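Long-range contacts in betaine aldehyde dehydrogenase (Staphylococcus aureus subsp. aureus COL, PDB 4QTO), which oxidises betaine aldehyde to glycine betaine, probably with NAD+ as the hydride acceptor: residues A[64-69]-A[234-239]; A[71-76]-A[245-250]; A[173-178]-A[251-256]; A[200-205]-A[229-234]. All coordinates share one frame; numbering follows the deposited sequence.

Contact 1: A[64-69]-A[234-239]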
loop_
_atom_site.group_PDB
_atom_site.type_symbol
_atom_site.label_atom_id
_atom_site.label_comp_id
_atom_site.label_asym_id
_atom_site.label_seq_id
_atom_site.Cartn_x
_atom_site.Cartn_y
_atom_site.Cartn_z
ATOM N N VAL A 64 -0.514 -21.696 41.045
ATOM C CA VAL A 64 -1.258 -20.547 40.565
ATOM C C VAL A 64 -2.776 -20.754 40.672
ATOM O O VAL A 64 -3.270 -21.884 40.809
ATOM C CB VAL A 64 -0.918 -20.228 39.081
ATOM C CG1 VAL A 64 0.571 -19.944 38.934
ATOM C CG2 VAL A 64 -1.345 -21.374 38.185
ATOM N N SER A 65 -3.506 -19.647 40.607
ATOM C CA SER A 65 -4.964 -19.713 40.586
ATOM C C SER A 65 -5.458 -20.481 39.371
ATOM O O SER A 65 -4.861 -20.415 38.290
ATOM C CB SER A 65 -5.573 -18.328 40.502
ATOM O OG SER A 65 -5.270 -17.585 41.664
ATOM N N GLU A 66 -6.546 -21.232 39.555
ATOM C CA GLU A 66 -7.202 -22.004 38.469
ATOM C C GLU A 66 -8.621 -21.380 38.383
ATOM O O GLU A 66 -9.532 -21.712 39.165
ATOM C CB GLU A 66 -7.265 -23.464 38.827
ATOM C CG GLU A 66 -7.956 -24.353 37.800
ATOM C CD GLU A 66 -7.057 -24.772 36.647
ATOM O OE1 GLU A 66 -5.902 -24.330 36.523
ATOM O OE2 GLU A 66 -7.513 -25.684 35.912
ATOM N N GLY A 67 -8.763 -20.441 37.464
ATOM C CA GLY A 67 -9.975 -19.644 37.320
ATOM C C GLY A 67 -11.217 -20.381 36.862
ATOM O O GLY A 67 -11.133 -21.481 36.308
ATOM N N THR A 68 -12.363 -19.749 37.096
ATOM C CA THR A 68 -13.635 -20.306 36.713
ATOM C C THR A 68 -14.204 -19.644 35.457
ATOM O O THR A 68 -13.756 -18.580 34.998
ATOM C CB THR A 68 -14.678 -20.124 37.821
ATOM O OG1 THR A 68 -14.994 -18.731 37.973
ATOM C CG2 THR A 68 -14.169 -20.673 39.127
ATOM N N LYS A 69 -15.246 -20.257 34.904
ATOM C CA LYS A 69 -15.854 -19.675 33.713
ATOM C C LYS A 69 -16.479 -18.319 34.046
ATOM O O LYS A 69 -16.541 -17.442 33.165
ATOM C CB LYS A 69 -16.869 -20.633 33.087
ATOM C CG LYS A 69 -18.119 -20.852 33.866
ATOM C CD LYS A 69 -18.993 -21.858 33.095
ATOM C CE LYS A 69 -20.364 -22.046 33.730
ATOM N NZ LYS A 69 -20.296 -22.553 35.124
ATOM N N LEU A 234 -6.286 -17.624 34.110
ATOM C CA LEU A 234 -5.420 -18.762 34.260
ATOM C C LEU A 234 -6.299 -19.984 34.460
ATOM O O LEU A 234 -7.190 -19.969 35.311
ATOM C CB LEU A 234 -4.504 -18.609 35.461
ATOM C CG LEU A 234 -3.525 -17.426 35.454
ATOM C CD1 LEU A 234 -2.792 -17.296 36.776
ATOM C CD2 LEU A 234 -2.525 -17.525 34.321
ATOM N N GLY A 235 -6.033 -21.014 33.711
ATOM C CA GLY A 235 -6.789 -22.233 33.944
ATOM C C GLY A 235 -6.948 -23.150 32.780
ATOM O O GLY A 235 -6.477 -22.879 31.708
ATOM N N ALA A 236 -7.687 -24.212 33.043
ATOM C CA ALA A 236 -7.993 -25.262 32.078
ATOM C C ALA A 236 -8.815 -24.801 30.913
ATOM O O ALA A 236 -9.865 -24.166 31.093
ATOM C CB ALA A 236 -8.774 -26.362 32.788
ATOM N N GLY A 237 -8.368 -25.162 29.704
ATOM C CA GLY A 237 -9.121 -24.842 28.511
ATOM C C GLY A 237 -10.483 -25.527 28.624
ATOM O O GLY A 237 -11.500 -24.982 28.208
ATOM N N SER A 238 -10.517 -26.711 29.237
ATOM C CA SER A 238 -11.769 -27.444 29.411
ATOM C C SER A 238 -12.809 -26.738 30.307
ATOM O O SER A 238 -14.005 -27.053 30.210
ATOM C CB SER A 238 -11.489 -28.854 29.963
ATOM O OG SER A 238 -10.942 -28.783 31.272
ATOM N N GLU A 239 -12.350 -25.804 31.152
ATOM C CA GLU A 239 -13.212 -25.051 32.059
ATOM C C GLU A 239 -13.601 -23.657 31.531
ATOM O O GLU A 239 -14.758 -23.243 31.605
ATOM C CB GLU A 239 -12.563 -24.945 33.457
ATOM C CG GLU A 239 -13.483 -24.318 34.528
ATOM C CD GLU A 239 -13.025 -24.526 35.981
ATOM O OE1 GLU A 239 -11.917 -25.058 36.176
ATOM O OE2 GLU A 239 -13.778 -24.187 36.943
HETATM O O HOH W 1 -11.498 -23.849 38.811
HETATM O O HOH W 2 -9.690 -27.175 36.467
HETATM O O HOH W 3 -9.913 -23.585 35.186
#

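Contact 2: A[71-76]-A[245-250]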
loop_
_atom_site.group_PDB
_atom_site.type_symbol
_atom_site.label_atom_id
_atom_site.label_comp_id
_atom_site.label_asym_id
_atom_site.label_seq_id
_atom_site.Cartn_x
_atom_site.Cartn_y
_atom_site.Cartn_z
ATOM N N ASP A 71 -15.091 -16.156 36.130
ATOM C CA ASP A 71 -13.940 -15.219 36.095
ATOM C C ASP A 71 -13.692 -14.796 34.615
ATOM O O ASP A 71 -13.487 -13.602 34.314
ATOM C CB ASP A 71 -12.674 -15.883 36.640
ATOM C CG ASP A 71 -12.704 -16.113 38.151
ATOM O OD1 ASP A 71 -13.328 -15.313 38.875
ATOM O OD2 ASP A 71 -12.045 -17.086 38.608
ATOM N N ALA A 72 -13.733 -15.753 33.687
ATOM C CA ALA A 72 -13.484 -15.458 32.275
ATOM C C ALA A 72 -14.562 -14.514 31.755
ATOM O O ALA A 72 -14.270 -13.565 31.032
ATOM C CB ALA A 72 -13.445 -16.732 31.427
ATOM N N GLU A 73 -15.817 -14.770 32.133
ATOM C CA GLU A 73 -16.918 -13.902 31.729
ATOM C C GLU A 73 -16.716 -12.484 32.281
ATOM O O GLU A 73 -16.909 -11.491 31.564
ATOM C CB GLU A 73 -18.260 -14.469 32.256
ATOM C CG GLU A 73 -18.767 -15.748 31.598
ATOM C CD GLU A 73 -19.855 -16.478 32.409
ATOM O OE1 GLU A 73 -20.371 -15.921 33.406
ATOM O OE2 GLU A 73 -20.192 -17.626 32.060
ATOM N N ARG A 74 -16.312 -12.373 33.544
ATOM C CA ARG A 74 -16.079 -11.058 34.143
ATOM C C ARG A 74 -14.960 -10.286 33.406
ATOM O O ARG A 74 -15.073 -9.068 33.172
ATOM C CB ARG A 74 -15.759 -11.170 35.656
ATOM C CG ARG A 74 -15.831 -9.829 36.352
ATOM C CD ARG A 74 -15.814 -9.949 37.875
ATOM N NE ARG A 74 -14.530 -10.344 38.437
ATOM C CZ ARG A 74 -13.513 -9.518 38.680
ATOM N NH1 ARG A 74 -13.579 -8.227 38.369
ATOM N NH2 ARG A 74 -12.417 -10.005 39.220
ATOM N N ALA A 75 -13.920 -10.996 33.008
ATOM C CA ALA A 75 -12.824 -10.391 32.241
ATOM C C ALA A 75 -13.287 -9.896 30.876
ATOM O O ALA A 75 -12.960 -8.787 30.444
ATOM C CB ALA A 75 -11.703 -11.374 32.046
ATOM N N ILE A 76 -14.096 -10.708 30.197
ATOM C CA ILE A 76 -14.613 -10.298 28.881
ATOM C C ILE A 76 -15.518 -9.050 29.010
ATOM O O ILE A 76 -15.436 -8.098 28.205
ATOM C CB ILE A 76 -15.352 -11.473 28.210
ATOM C CG1 ILE A 76 -14.319 -12.525 27.792
ATOM C CG2 ILE A 76 -16.162 -10.989 27.007
ATOM C CD1 ILE A 76 -14.938 -13.850 27.440
ATOM N N SER A 245 -14.263 -18.534 23.728
ATOM C CA SER A 245 -14.525 -18.631 22.290
ATOM C C SER A 245 -15.980 -18.381 21.925
ATOM O O SER A 245 -16.273 -18.068 20.767
ATOM C CB SER A 245 -14.109 -19.983 21.746
ATOM O OG SER A 245 -14.746 -21.032 22.454
ATOM N N GLY A 246 -16.888 -18.504 22.876
ATOM C CA GLY A 246 -18.313 -18.433 22.587
ATOM C C GLY A 246 -19.104 -17.267 23.128
ATOM O O GLY A 246 -20.324 -17.246 22.981
ATOM N N HIS A 247 -18.442 -16.317 23.788
ATOM C CA HIS A 247 -19.148 -15.197 24.389
ATOM C C HIS A 247 -19.568 -14.172 23.337
ATOM O O HIS A 247 -18.797 -13.852 22.395
ATOM C CB HIS A 247 -18.283 -14.529 25.453
ATOM C CG HIS A 247 -19.065 -13.720 26.426
ATOM N ND1 HIS A 247 -19.520 -12.458 26.131
ATOM C CD2 HIS A 247 -19.535 -14.013 27.658
ATOM C CE1 HIS A 247 -20.210 -11.994 27.154
ATOM N NE2 HIS A 247 -20.224 -12.918 28.102
ATOM N N LYS A 248 -20.765 -13.624 23.490
ATOM C CA LYS A 248 -21.291 -12.683 22.516
ATOM C C LYS A 248 -20.558 -11.351 22.429
ATOM O O LYS A 248 -20.646 -10.662 21.416
ATOM C CB LYS A 248 -22.789 -12.412 22.763
ATOM C CG LYS A 248 -23.082 -11.628 24.013
ATOM C CD LYS A 248 -24.593 -11.342 24.105
ATOM C CE LYS A 248 -24.844 -10.188 25.060
ATOM N NZ LYS A 248 -26.290 -9.858 25.240
ATOM N N GLU A 249 -19.827 -10.998 23.483
ATOM C CA GLU A 249 -19.101 -9.705 23.502
ATOM C C GLU A 249 -17.705 -9.772 22.904
ATOM O O GLU A 249 -16.994 -8.755 22.892
ATOM C CB GLU A 249 -19.017 -9.129 24.915
ATOM C CG GLU A 249 -20.371 -8.766 25.482
ATOM C CD GLU A 249 -21.115 -7.723 24.664
ATOM O OE1 GLU A 249 -20.499 -6.904 23.944
ATOM O OE2 GLU A 249 -22.359 -7.699 24.782
ATOM N N VAL A 250 -17.306 -10.919 22.383
ATOM C CA VAL A 250 -15.991 -11.076 21.758
ATOM C C VAL A 250 -16.092 -10.827 20.245
ATOM O O VAL A 250 -17.014 -11.333 19.606
ATOM C CB VAL A 250 -15.431 -12.478 22.017
ATOM C CG1 VAL A 250 -14.106 -12.699 21.296
ATOM C CG2 VAL A 250 -15.241 -12.698 23.510
#

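Contact 3: A[173-178]-A[251-256]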
loop_
_atom_site.group_PDB
_atom_site.type_symbol
_atom_site.label_atom_id
_atom_site.label_comp_id
_atom_site.label_asym_id
_atom_site.label_seq_id
_atom_site.Cartn_x
_atom_site.Cartn_y
_atom_site.Cartn_z
ATOM N N VAL A 173 -13.060 -6.361 21.172
ATOM C CA VAL A 173 -12.652 -7.206 22.267
ATOM C C VAL A 173 -12.096 -8.501 21.679
ATOM O O VAL A 173 -12.774 -9.167 20.869
ATOM C CB VAL A 173 -13.856 -7.510 23.167
ATOM C CG1 VAL A 173 -13.519 -8.596 24.186
ATOM C CG2 VAL A 173 -14.344 -6.263 23.866
ATOM N N VAL A 174 -10.890 -8.882 22.103
ATOM C CA VAL A 174 -10.259 -10.074 21.575
ATOM C C VAL A 174 -9.896 -11.051 22.683
ATOM O O VAL A 174 -9.424 -10.627 23.747
ATOM C CB VAL A 174 -8.952 -9.742 20.828
ATOM C CG1 VAL A 174 -8.382 -11.007 20.184
ATOM C CG2 VAL A 174 -9.193 -8.653 19.789
ATOM N N THR A 175 -10.127 -12.337 22.436
ATOM C CA THR A 175 -9.709 -13.396 23.361
ATOM C C THR A 175 -8.503 -14.074 22.692
ATOM O O THR A 175 -8.454 -14.273 21.463
ATOM C CB THR A 175 -10.803 -14.357 23.762
ATOM O OG1 THR A 175 -11.362 -14.940 22.603
ATOM C CG2 THR A 175 -11.866 -13.624 24.577
ATOM N N GLN A 176 -7.517 -14.419 23.510
ATOM C CA GLN A 176 -6.234 -14.887 23.025
ATOM C C GLN A 176 -5.831 -16.105 23.849
ATOM O O GLN A 176 -5.729 -16.004 25.072
ATOM C CB GLN A 176 -5.197 -13.773 23.136
ATOM C CG GLN A 176 -5.564 -12.533 22.317
ATOM C CD GLN A 176 -4.649 -11.352 22.529
ATOM O OE1 GLN A 176 -4.152 -11.115 23.617
ATOM N NE2 GLN A 176 -4.452 -10.586 21.463
ATOM N N ILE A 177 -5.593 -17.222 23.182
ATOM C CA ILE A 177 -5.285 -18.516 23.861
ATOM C C ILE A 177 -3.983 -19.018 23.270
ATOM O O ILE A 177 -3.866 -19.192 22.057
ATOM C CB ILE A 177 -6.429 -19.522 23.661
ATOM C CG1 ILE A 177 -7.715 -18.970 24.290
ATOM C CG2 ILE A 177 -6.047 -20.861 24.239
ATOM C CD1 ILE A 177 -8.967 -19.744 23.911
ATOM N N THR A 178 -2.966 -19.167 24.127
ATOM C CA THR A 178 -1.626 -19.503 23.702
ATOM C C THR A 178 -1.181 -20.910 24.124
ATOM O O THR A 178 -1.751 -21.510 25.054
ATOM C CB THR A 178 -0.637 -18.448 24.237
ATOM O OG1 THR A 178 -0.898 -18.256 25.630
ATOM C CG2 THR A 178 -0.847 -17.120 23.554
ATOM N N ASP A 251 -15.149 -10.050 19.692
ATOM C CA ASP A 251 -15.101 -9.745 18.252
ATOM C C ASP A 251 -14.092 -10.600 17.463
ATOM O O ASP A 251 -14.237 -10.765 16.260
ATOM C CB ASP A 251 -14.807 -8.265 18.055
ATOM C CG ASP A 251 -15.901 -7.385 18.635
ATOM O OD1 ASP A 251 -17.081 -7.470 18.182
ATOM O OD2 ASP A 251 -15.597 -6.648 19.618
ATOM N N LEU A 252 -13.067 -11.124 18.151
ATOM C CA LEU A 252 -12.062 -11.991 17.530
ATOM C C LEU A 252 -11.569 -12.977 18.572
ATOM O O LEU A 252 -11.237 -12.582 19.696
ATOM C CB LEU A 252 -10.851 -11.175 17.044
ATOM C CG LEU A 252 -9.605 -11.954 16.579
ATOM C CD1 LEU A 252 -9.858 -12.692 15.289
ATOM C CD2 LEU A 252 -8.412 -11.024 16.447
ATOM N N VAL A 253 -11.518 -14.244 18.179
ATOM C CA VAL A 253 -10.916 -15.306 18.993
ATOM C C VAL A 253 -9.629 -15.698 18.257
ATOM O O VAL A 253 -9.668 -16.087 17.080
ATOM C CB VAL A 253 -11.822 -16.542 19.088
ATOM C CG1 VAL A 253 -11.116 -17.628 19.918
ATOM C CG2 VAL A 253 -13.150 -16.162 19.665
ATOM N N SER A 254 -8.485 -15.565 18.922
ATOM C CA SER A 254 -7.176 -15.899 18.359
ATOM C C SER A 254 -6.597 -17.075 19.169
ATOM O O SER A 254 -6.266 -16.887 20.332
ATOM C CB SER A 254 -6.224 -14.713 18.380
ATOM O OG SER A 254 -4.972 -15.081 17.812
ATOM N N PHE A 255 -6.438 -18.226 18.537
ATOM C CA PHE A 255 -6.006 -19.458 19.226
ATOM C C PHE A 255 -4.823 -20.088 18.518
ATOM O O PHE A 255 -4.822 -20.201 17.296
ATOM C CB PHE A 255 -7.161 -20.442 19.253
ATOM C CG PHE A 255 -6.780 -21.820 19.700
ATOM C CD1 PHE A 255 -6.751 -22.153 21.047
ATOM C CD2 PHE A 255 -6.428 -22.787 18.773
ATOM C CE1 PHE A 255 -6.388 -23.418 21.448
ATOM C CE2 PHE A 255 -6.088 -24.062 19.175
ATOM C CZ PHE A 255 -6.062 -24.375 20.513
ATOM N N THR A 256 -3.815 -20.458 19.304
ATOM C CA THR A 256 -2.666 -21.182 18.816
ATOM C C THR A 256 -2.589 -22.446 19.683
ATOM O O THR A 256 -2.549 -22.339 20.910
ATOM C CB THR A 256 -1.385 -20.348 18.920
ATOM O OG1 THR A 256 -1.523 -19.191 18.069
ATOM C CG2 THR A 256 -0.185 -21.160 18.459
HETATM O O HOH W 4 -3.085 -23.936 23.113
#

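Contact 4: A[200-205]-A[229-234]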
loop_
_atom_site.group_PDB
_atom_site.type_symbol
_atom_site.label_atom_id
_atom_site.label_comp_id
_atom_site.label_asym_id
_atom_site.label_seq_id
_atom_site.Cartn_x
_atom_site.Cartn_y
_atom_site.Cartn_z
ATOM N N SER A 200 -9.172 -4.229 23.325
ATOM C CA SER A 200 -9.077 -4.717 24.698
ATOM C C SER A 200 -8.891 -6.221 24.540
ATOM O O SER A 200 -9.475 -6.827 23.635
ATOM C CB SER A 200 -10.342 -4.461 25.503
ATOM O OG SER A 200 -10.523 -3.088 25.724
ATOM N N LEU A 201 -8.137 -6.845 25.438
ATOM C CA LEU A 201 -7.848 -8.266 25.316
ATOM C C LEU A 201 -8.007 -9.047 26.598
ATOM O O LEU A 201 -7.874 -8.517 27.693
ATOM C CB LEU A 201 -6.417 -8.454 24.783
ATOM C CG LEU A 201 -5.244 -7.965 25.659
ATOM C CD1 LEU A 201 -4.796 -9.080 26.595
ATOM C CD2 LEU A 201 -4.043 -7.537 24.802
ATOM N N VAL A 202 -8.313 -10.322 26.409
ATOM C CA VAL A 202 -8.351 -11.308 27.494
ATOM C C VAL A 202 -7.498 -12.471 27.032
ATOM O O VAL A 202 -7.826 -13.143 26.032
ATOM C CB VAL A 202 -9.769 -11.796 27.839
ATOM C CG1 VAL A 202 -9.715 -12.769 29.035
ATOM C CG2 VAL A 202 -10.710 -10.649 28.153
ATOM N N MET A 203 -6.406 -12.735 27.747
ATOM C CA MET A 203 -5.484 -13.804 27.389
ATOM C C MET A 203 -5.488 -14.923 28.386
ATOM O O MET A 203 -5.612 -14.674 29.597
ATOM C CB MET A 203 -4.053 -13.255 27.302
ATOM C CG MET A 203 -3.015 -14.336 27.048
ATOM S SD MET A 203 -1.384 -13.763 26.501
ATOM C CE MET A 203 -1.777 -13.347 24.813
ATOM N N LYS A 204 -5.390 -16.158 27.887
ATOM C CA LYS A 204 -5.276 -17.341 28.743
ATOM C C LYS A 204 -4.133 -18.179 28.223
ATOM O O LYS A 204 -4.225 -18.725 27.124
ATOM C CB LYS A 204 -6.547 -18.191 28.770
ATOM C CG LYS A 204 -6.464 -19.345 29.788
ATOM C CD LYS A 204 -7.421 -20.469 29.482
ATOM C CE LYS A 204 -6.812 -21.490 28.544
ATOM N NZ LYS A 204 -5.704 -22.288 29.175
ATOM N N PRO A 205 -3.036 -18.285 28.993
ATOM C CA PRO A 205 -1.919 -19.138 28.562
ATOM C C PRO A 205 -2.229 -20.601 28.816
ATOM O O PRO A 205 -3.225 -20.930 29.489
ATOM C CB PRO A 205 -0.762 -18.663 29.437
ATOM C CG PRO A 205 -1.441 -18.236 30.710
ATOM C CD PRO A 205 -2.757 -17.644 30.291
ATOM N N THR A 229 -8.442 -2.972 29.861
ATOM C CA THR A 229 -7.819 -3.107 28.533
ATOM C C THR A 229 -7.063 -4.431 28.369
ATOM O O THR A 229 -7.058 -5.020 27.282
ATOM C CB THR A 229 -6.816 -1.955 28.279
ATOM O OG1 THR A 229 -7.528 -0.718 28.342
ATOM C CG2 THR A 229 -6.188 -2.043 26.890
ATOM N N ILE A 230 -6.411 -4.865 29.447
ATOM C CA ILE A 230 -5.691 -6.136 29.460
ATOM C C ILE A 230 -6.205 -6.991 30.611
ATOM O O ILE A 230 -6.467 -6.495 31.715
ATOM C CB ILE A 230 -4.157 -5.970 29.528
ATOM C CG1 ILE A 230 -3.702 -5.270 30.813
ATOM C CG2 ILE A 230 -3.673 -5.230 28.298
ATOM C CD1 ILE A 230 -2.193 -5.187 30.967
ATOM N N ASN A 231 -6.392 -8.282 30.358
ATOM C CA ASN A 231 -6.845 -9.205 31.371
ATOM C C ASN A 231 -6.188 -10.568 31.122
ATOM O O ASN A 231 -5.988 -10.979 29.952
ATOM C CB ASN A 231 -8.363 -9.402 31.338
ATOM C CG ASN A 231 -9.144 -8.098 31.358
ATOM O OD1 ASN A 231 -9.569 -7.624 32.422
ATOM N ND2 ASN A 231 -9.307 -7.498 30.194
ATOM N N LEU A 232 -5.865 -11.244 32.207
ATOM C CA LEU A 232 -5.223 -12.545 32.208
ATOM C C LEU A 232 -6.063 -13.531 33.006
ATOM O O LEU A 232 -6.298 -13.337 34.212
ATOM C CB LEU A 232 -3.819 -12.423 32.850
ATOM C CG LEU A 232 -3.038 -13.717 33.120
ATOM C CD1 LEU A 232 -2.734 -14.457 31.844
ATOM C CD2 LEU A 232 -1.739 -13.449 33.895
ATOM N N ILE A 233 -6.500 -14.588 32.341
ATOM C CA ILE A 233 -7.210 -15.692 32.972
ATOM C C ILE A 233 -6.244 -16.859 33.028
ATOM O O ILE A 233 -5.482 -17.087 32.075
ATOM C CB ILE A 233 -8.440 -16.070 32.134
ATOM C CG1 ILE A 233 -9.476 -14.948 32.185
ATOM C CG2 ILE A 233 -9.061 -17.382 32.611
ATOM C CD1 ILE A 233 -10.046 -14.634 33.534
ATOM N N LEU A 234 -6.286 -17.624 34.110
ATOM C CA LEU A 234 -5.420 -18.762 34.260
ATOM C C LEU A 234 -6.299 -19.984 34.460
ATOM O O LEU A 234 -7.190 -19.969 35.311
ATOM C CB LEU A 234 -4.504 -18.609 35.461
ATOM C CG LEU A 234 -3.525 -17.426 35.454
ATOM C CD1 LEU A 234 -2.792 -17.296 36.776
ATOM C CD2 LEU A 234 -2.525 -17.525 34.321
#

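Contact 1: A[64-69]-A[234-239]
Gly-67 N donates to Leu-234 O at 2.7 Å, a short bond that joins the loop leaving strand 59-65 to the residues leading into helix 237-246. Next to it, the isobutyl group of Leu-234 lies along residues 64-65: its CB rests against Ser-65 O and its CD1 approaches CB of Val-64 at 4.2 Å. The carboxylate of Glu-66 reaches the residues ahead of the helix as well. Its CB points away, but the bend at chi2 (82°) folds the acid back, so that OE1 is 3.4 Å from Gly-235 CA and OE2 takes a weak, bent bond from Ala-236 N at 3.2 Å (134° at the hydrogen).

Waters extend this grip to Glu-239, in the conformer described here. Water 2 gives protons to Glu-66 OE2 at 2.7 Å and Glu-239 OE1 at 3.1 Å. Water 3 donates to the same OE1 and, at 2.7 Å, to Gly-67 O, while accepting from Ala-236 N. Further out, Arg-50 forms a salt bridge with Glu-66 OE1.

Glu-66 OE2 and Glu-239 OE1 lie 4.5 Å apart. Their mutual repulsion is probably eased by the bridging water, by Arg-50 and by the weak bond from Ala-236 N, just ahead of helix 237-246, all of which would favour a charged Glu-66.

Contact 2: A[71-76]-A[245-250]
Ile-76 lays its CG2 methyl over one face of the His-247 imidazole, 4.1 Å from the ring centroid and 25° off the ring normal, a CH-pi contact displaced toward the rim on the ND1 side. The two side chains run past each other in opposite directions, which also brings the other arm of the isoleucine into use: its CD1 packs on CB of His-247 at 3.9 Å. CG2 serves three neighbours at once, since it meets CB of Glu-249 as well as CG2 of Val-250, the latter at 4.0 Å and with the two side chains roughly at right angles. At the margin, CG of Glu-73, in the conformer described, approaches His-247 CD2 at 4.4 Å.

The imidazole is positioned by its own chain. With CG opposite the backbone N (chi1 -160°), ND1 turns back into the type I turn of residues 247-250 and accepts the N-H of Glu-249 at 3.0 Å, nearly in the ring plane and almost straight (166°). That bond resists rotation of the ring under the methyl group. It also uses ND1 as an acceptor, which would favour a neutral imidazole protonated at NE2. Glu-249 lends only its CB to the packing; its acid bends off to a salt bridge with Arg-80.

Helix 69-85 is thereby set against the end of helix 237-246 and the turn that follows it, which leads into strand 252-256. Ile-76 touches Val-243 of the latter helix and Val-202 of strand 200-204 too, so it packs between the two helices and the face of the sheet that carries Val-202.

Contact 3: A[173-178]-A[251-256]
Two adjacent parallel strands of the Rossmann-like sheet, 173-177 and 252-256, pair here with their directions only 14° apart. Thr-175 N donates to Leu-252 O at 3.0 Å, Ser-254 N to Thr-175 O, Ile-177 N to Ser-254 O, and Thr-256 N to Ile-177 O, all close to straight. At the N-terminal end of the pair Asp-251 adds a side-chain bond: its OD2 receives Val-173 N at 3.0 Å on the anti lone pair and also forms a salt bridge with Arg-80, while Asp-251 N returns a bond to Val-173 O at 2.8 Å.

On one face Val-174, in the conformer described, and Leu-252 lie side by side, CG1 to CD2 at 3.7 Å. On the other, CG2 of Ile-177, placed opposite the backbone N by chi1 of -62°, meets the edge of the Phe-255 ring near its plane, 3.5 Å from CD1. Thr-175 OG1 lies against CG2 of Val-253 at 3.6 Å but is hydrogen-bonded to Met-244 O. Lys-190 binds both Ser-254 OG and Thr-256 OG1.

Strand 200-204 continues the sheet beyond 173-177, and strand 275-279 beyond 252-256, the parallel core expected of the NAD-binding domain of aldehyde dehydrogenases.

Contact 4: A[200-205]-A[229-234]
A chi1 of -51° sets the Asn-231 amide beside its own backbone N, and from there ND2 donates to Leu-201 O at 3.1 Å. The bond is straight (168°) and lies in the amide plane, although it meets the carbonyl well out of the carbonyl's own plane. It supplements a weak, bent bond from Asn-231 N to the same oxygen. Strand 200-204 and the short, weakly bonded strand 230-232 run parallel and form the two ends of a beta-alpha-beta crossover through helix 211-223.

Straighter backbone bonds flank this spot: Leu-201 N to Thr-229 O, Met-203 N to Asn-231 O at 2.8 Å, and Ile-233 N to Met-203 O at 2.9 Å. The amide is held at both ends, because ND2 also donates to Gly-228 O and OD1 accepts from Asp-38 N.

Apolar groups close both faces. Val-202 spreads its methyls, CG2 against the Asn-231 amide and CG1 against Ile-233 CG1 at 3.8 Å, on the side covered by helices 69-85 and 237-246. Leu-201 and Ile-230 lie side by side on the other face, toward helix 183-197.

Past the paired region, Lys-204 curls at chi3 and chi4 so that NZ reaches Pro-205 O at 2.8 Å from above the carbonyl plane, and it also binds Gly-235 O. The proline ring packs against residues 232-234: CG meets Leu-234 CD2 at 3.8 Å, while CD touches both Leu-232 CD1 at 3.5 Å and Ile-233 O at 3.3 Å.

In the fold
From the N terminus, residues 64-69 and then 71-76 supply the first halves of contacts 1 and 2, whose partners at 234-239 and 245-250 span the start and the end of helix 237-246. These two long loops cross, and each also crosses that of contact 3, from 173-178 to 251-256. Contact 4, 200-205 with 229-234, closes the shortest loop and lies within all three others. Contacts 3 and 4 continue one sheet, joined by backbone bonds between Gln-176 and strand 200-204. Contact 4 shares Leu-234 with contact 1. Contacts 1 and 2 fasten strand 59-65 and helix 69-85 onto the Rossmann-like core that contacts 3 and 4 build.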